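Local coordinates for protein AlkD2 (Streptococcus mutans, PDB 6M9M) that is of unknown function but binds inosine monophosphate and belongs to the HEAT-like repeat family of DNA glycosylases, at residues Glu159-Arg170 and Glu193-Phe204. Sequence-based numbering, arbitrary orientation.
Sequences EYVRKSVGNALR and EINQVYKLASKF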
# COMPACT_ATOMS: atom_id res chain seq x y z
N GLU A 159 11.41 -5.00 -10.20
CA GLU A 159 12.37 -4.31 -9.35
C GLU A 159 11.68 -3.40 -8.34
O GLU A 159 12.12 -3.26 -7.19
CB GLU A 159 13.39 -3.52 -10.17
CG GLU A 159 14.48 -2.92 -9.30
CD GLU A 159 15.61 -2.32 -10.10
OE1 GLU A 159 15.36 -1.83 -11.22
OE2 GLU A 159 16.76 -2.34 -9.60
N TYR A 160 10.59 -2.75 -8.76
CA TYR A 160 9.80 -1.90 -7.88
C TYR A 160 9.31 -2.69 -6.68
O TYR A 160 9.41 -2.24 -5.54
CB TYR A 160 8.64 -1.36 -8.71
CG TYR A 160 7.66 -0.37 -8.08
CD1 TYR A 160 8.08 0.88 -7.65
CD2 TYR A 160 6.30 -0.65 -8.02
CE1 TYR A 160 7.17 1.81 -7.14
CE2 TYR A 160 5.40 0.26 -7.53
CZ TYR A 160 5.83 1.49 -7.08
OH TYR A 160 4.89 2.39 -6.61
N VAL A 161 8.77 -3.88 -6.92
CA VAL A 161 8.37 -4.76 -5.83
C VAL A 161 9.58 -5.13 -4.97
O VAL A 161 9.53 -5.06 -3.74
CB VAL A 161 7.64 -6.00 -6.36
CG1 VAL A 161 7.34 -6.97 -5.21
CG2 VAL A 161 6.34 -5.61 -7.06
N ARG A 162 10.67 -5.57 -5.61
CA ARG A 162 11.81 -6.08 -4.85
C ARG A 162 12.40 -5.03 -3.91
O ARG A 162 12.86 -5.37 -2.82
CB ARG A 162 12.89 -6.63 -5.77
CG ARG A 162 12.50 -7.88 -6.53
CD ARG A 162 13.69 -8.56 -7.17
NE ARG A 162 14.45 -7.71 -8.09
CZ ARG A 162 14.17 -7.53 -9.38
NH1 ARG A 162 13.13 -8.11 -9.94
NH2 ARG A 162 14.96 -6.75 -10.12
N LYS A 163 12.42 -3.76 -4.33
CA LYS A 163 12.94 -2.73 -3.44
C LYS A 163 12.07 -2.60 -2.19
O LYS A 163 12.59 -2.46 -1.08
CB LYS A 163 13.03 -1.40 -4.18
CG LYS A 163 14.14 -1.39 -5.22
CD LYS A 163 14.24 -0.06 -5.94
CE LYS A 163 15.50 -0.01 -6.79
NZ LYS A 163 15.61 1.27 -7.53
N SER A 164 10.76 -2.69 -2.36
CA SER A 164 9.86 -2.65 -1.20
C SER A 164 10.03 -3.88 -0.32
O SER A 164 10.04 -3.77 0.91
CB SER A 164 8.43 -2.50 -1.72
OG SER A 164 7.50 -2.40 -0.69
N VAL A 165 10.20 -5.05 -0.93
CA VAL A 165 10.42 -6.29 -0.18
C VAL A 165 11.69 -6.20 0.65
O VAL A 165 11.68 -6.48 1.85
CB VAL A 165 10.48 -7.47 -1.17
CG1 VAL A 165 10.95 -8.75 -0.49
CG2 VAL A 165 9.14 -7.70 -1.82
N GLY A 166 12.80 -5.83 0.02
CA GLY A 166 14.05 -5.76 0.74
C GLY A 166 14.03 -4.73 1.86
O GLY A 166 14.53 -4.98 2.95
N ASN A 167 13.45 -3.56 1.59
CA ASN A 167 13.37 -2.54 2.63
C ASN A 167 12.38 -2.89 3.72
O ASN A 167 12.59 -2.51 4.88
CB ASN A 167 13.07 -1.19 1.99
CG ASN A 167 14.30 -0.61 1.30
OD1 ASN A 167 15.38 -0.59 1.87
ND2 ASN A 167 14.14 -0.17 0.07
N ALA A 168 11.31 -3.64 3.40
CA ALA A 168 10.38 -4.08 4.44
C ALA A 168 11.05 -5.06 5.40
O ALA A 168 10.81 -5.01 6.61
CB ALA A 168 9.13 -4.67 3.81
N LEU A 169 11.91 -5.94 4.88
CA LEU A 169 12.68 -6.82 5.75
C LEU A 169 13.74 -6.04 6.52
O LEU A 169 14.00 -6.34 7.69
CB LEU A 169 13.32 -7.94 4.93
CG LEU A 169 12.37 -8.97 4.32
CD1 LEU A 169 13.11 -9.85 3.33
CD2 LEU A 169 11.70 -9.83 5.38
N ARG A 170 14.36 -5.05 5.87
CA ARG A 170 15.32 -4.18 6.55
C ARG A 170 14.68 -3.48 7.74
O ARG A 170 15.29 -3.41 8.82
CB ARG A 170 15.86 -3.16 5.54
CG ARG A 170 17.05 -2.34 5.97
CD ARG A 170 17.33 -1.30 4.91
NE ARG A 170 18.50 -0.43 5.09
CZ ARG A 170 19.65 -0.57 4.44
NH1 ARG A 170 20.61 0.33 4.63
NH2 ARG A 170 19.87 -1.60 3.63
N GLU A 193 17.56 -11.40 -8.70
CA GLU A 193 16.48 -10.88 -7.88
C GLU A 193 16.76 -11.08 -6.39
O GLU A 193 16.66 -10.14 -5.60
CB GLU A 193 15.20 -11.60 -8.29
CG GLU A 193 14.67 -11.20 -9.67
CD GLU A 193 15.22 -12.01 -10.84
OE1 GLU A 193 16.23 -12.74 -10.72
OE2 GLU A 193 14.59 -11.91 -11.91
N ILE A 194 17.09 -12.31 -5.99
CA ILE A 194 17.25 -12.58 -4.56
C ILE A 194 18.46 -11.83 -4.00
O ILE A 194 18.46 -11.42 -2.84
CB ILE A 194 17.29 -14.09 -4.27
CG1 ILE A 194 17.01 -14.35 -2.79
CG2 ILE A 194 18.63 -14.70 -4.71
CD1 ILE A 194 16.87 -15.81 -2.43
N ASN A 195 19.51 -11.66 -4.81
CA ASN A 195 20.68 -10.93 -4.33
C ASN A 195 20.37 -9.46 -4.11
O ASN A 195 20.85 -8.86 -3.15
CB ASN A 195 21.85 -11.14 -5.28
CG ASN A 195 22.60 -12.41 -4.97
OD1 ASN A 195 23.27 -12.50 -3.94
ND2 ASN A 195 22.48 -13.40 -5.83
N GLN A 196 19.53 -8.88 -4.97
CA GLN A 196 19.13 -7.50 -4.76
C GLN A 196 18.39 -7.34 -3.43
O GLN A 196 18.65 -6.42 -2.65
CB GLN A 196 18.25 -7.05 -5.93
CG GLN A 196 17.74 -5.65 -5.74
CD GLN A 196 17.10 -5.09 -6.97
OE1 GLN A 196 16.46 -5.82 -7.75
NE2 GLN A 196 17.27 -3.79 -7.19
N VAL A 197 17.44 -8.24 -3.17
CA VAL A 197 16.66 -8.18 -1.95
C VAL A 197 17.55 -8.44 -0.74
O VAL A 197 17.44 -7.76 0.29
CB VAL A 197 15.50 -9.18 -2.04
CG1 VAL A 197 14.76 -9.28 -0.71
CG2 VAL A 197 14.53 -8.80 -3.16
N TYR A 198 18.44 -9.44 -0.84
CA TYR A 198 19.31 -9.79 0.27
C TYR A 198 20.17 -8.61 0.70
O TYR A 198 20.33 -8.36 1.91
CB TYR A 198 20.18 -10.98 -0.11
CG TYR A 198 21.08 -11.45 1.01
CD1 TYR A 198 20.64 -12.38 1.92
CD2 TYR A 198 22.36 -10.95 1.16
CE1 TYR A 198 21.45 -12.82 2.96
CE2 TYR A 198 23.20 -11.38 2.19
CZ TYR A 198 22.73 -12.31 3.09
OH TYR A 198 23.53 -12.76 4.12
N LYS A 199 20.74 -7.87 -0.25
CA LYS A 199 21.58 -6.75 0.12
C LYS A 199 20.80 -5.71 0.91
O LYS A 199 21.28 -5.19 1.92
CB LYS A 199 22.21 -6.10 -1.10
CG LYS A 199 23.32 -6.90 -1.73
CD LYS A 199 23.90 -6.16 -2.94
CE LYS A 199 25.11 -6.86 -3.52
NZ LYS A 199 24.72 -8.16 -4.14
N LEU A 200 19.57 -5.40 0.48
CA LEU A 200 18.77 -4.43 1.20
C LEU A 200 18.43 -4.93 2.60
O LEU A 200 18.46 -4.17 3.57
CB LEU A 200 17.47 -4.15 0.44
CG LEU A 200 17.63 -3.34 -0.84
CD1 LEU A 200 16.36 -3.38 -1.67
CD2 LEU A 200 17.99 -1.89 -0.56
N ALA A 201 18.09 -6.21 2.72
CA ALA A 201 17.56 -6.77 3.96
C ALA A 201 18.62 -7.03 5.02
O ALA A 201 18.26 -7.15 6.20
CB ALA A 201 16.82 -8.07 3.66
N SER A 202 19.90 -7.11 4.65
CA SER A 202 20.92 -7.68 5.51
C SER A 202 21.88 -6.66 6.12
O SER A 202 22.80 -7.06 6.86
CB SER A 202 21.73 -8.73 4.74
OG SER A 202 22.43 -8.13 3.66
N LYS A 203 21.69 -5.36 5.87
CA LYS A 203 22.66 -4.37 6.33
C LYS A 203 22.90 -4.42 7.83
O LYS A 203 24.03 -4.20 8.29
CB LYS A 203 22.17 -2.97 5.92
CG LYS A 203 23.01 -1.81 6.46
CD LYS A 203 24.43 -1.87 5.98
CE LYS A 203 25.15 -0.54 6.20
NZ LYS A 203 25.14 -0.04 7.60
N PHE A 204 21.87 -4.67 8.62
CA PHE A 204 21.96 -4.61 10.08
C PHE A 204 21.98 -5.98 10.73
O PHE A 204 21.70 -6.10 11.93
CB PHE A 204 20.86 -3.71 10.64
CG PHE A 204 20.89 -2.33 10.07
CD1 PHE A 204 21.91 -1.45 10.42
CD2 PHE A 204 19.94 -1.91 9.15
CE1 PHE A 204 21.97 -0.18 9.87
CE2 PHE A 204 19.99 -0.65 8.62
CZ PHE A 204 21.01 0.22 8.98
O HOH W 1 17.91 -5.58 -10.25
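At the C-terminal end of the HEAT-like repeat array, helices 159-175 and 192-201 run side by side in the same sense, and Val197, Leu200 and Ala201 of the second pack against Gly166 of the first. The axes of segments 159-170 and 193-201 approach to 7.5 Å and cross at -32°, a closeness that the glycine permits: with no side chain on Gly166, Leu200 CB comes to 3.8 Å from Gly166 C. Val197 straddles the same turn, CG1 meeting Val165 CG1 and Gly166 CA while CG2 meets Arg162 CB. One turn on, Leu169 CB meets Ala201 CB at 3.7 Å, and Ile150 of helix 143-151 backs Val165 and Leu169, so that this pair is layered onto the preceding helices as expected of an alpha-alpha superhelix. Polar side chains meet at both ends. Near the N-termini Arg162, bent at chi3 (-58°), converges side-on with NE (2.8 Å) and NH2 (3.0 Å) on the single atom Gln196 OE1, near the guanidinium plane, the amide turned 42° from it; NH1 bonds Asp156 O. Gln196 extends with CG anti to its backbone N, and its NE2 gives an in-plane bond to the anti lone pair of Glu159 OE2 at 2.9 Å. Donors on one side and an acceptor on the other settle which end of the amide is oxygen and hold its rotation; a water also donates to OE1. Glu193 CG sits over one guanidinium face of Arg162. At the other end extended Arg170 lies along Leu200 O, and Arg170 NH2 donates to Leu200 O, in the last turn of helix 192-201, at 2.9 Å, with Lys203 CB over a guanidinium face and Phe204 CE2 3.8 Å from Arg170 NE.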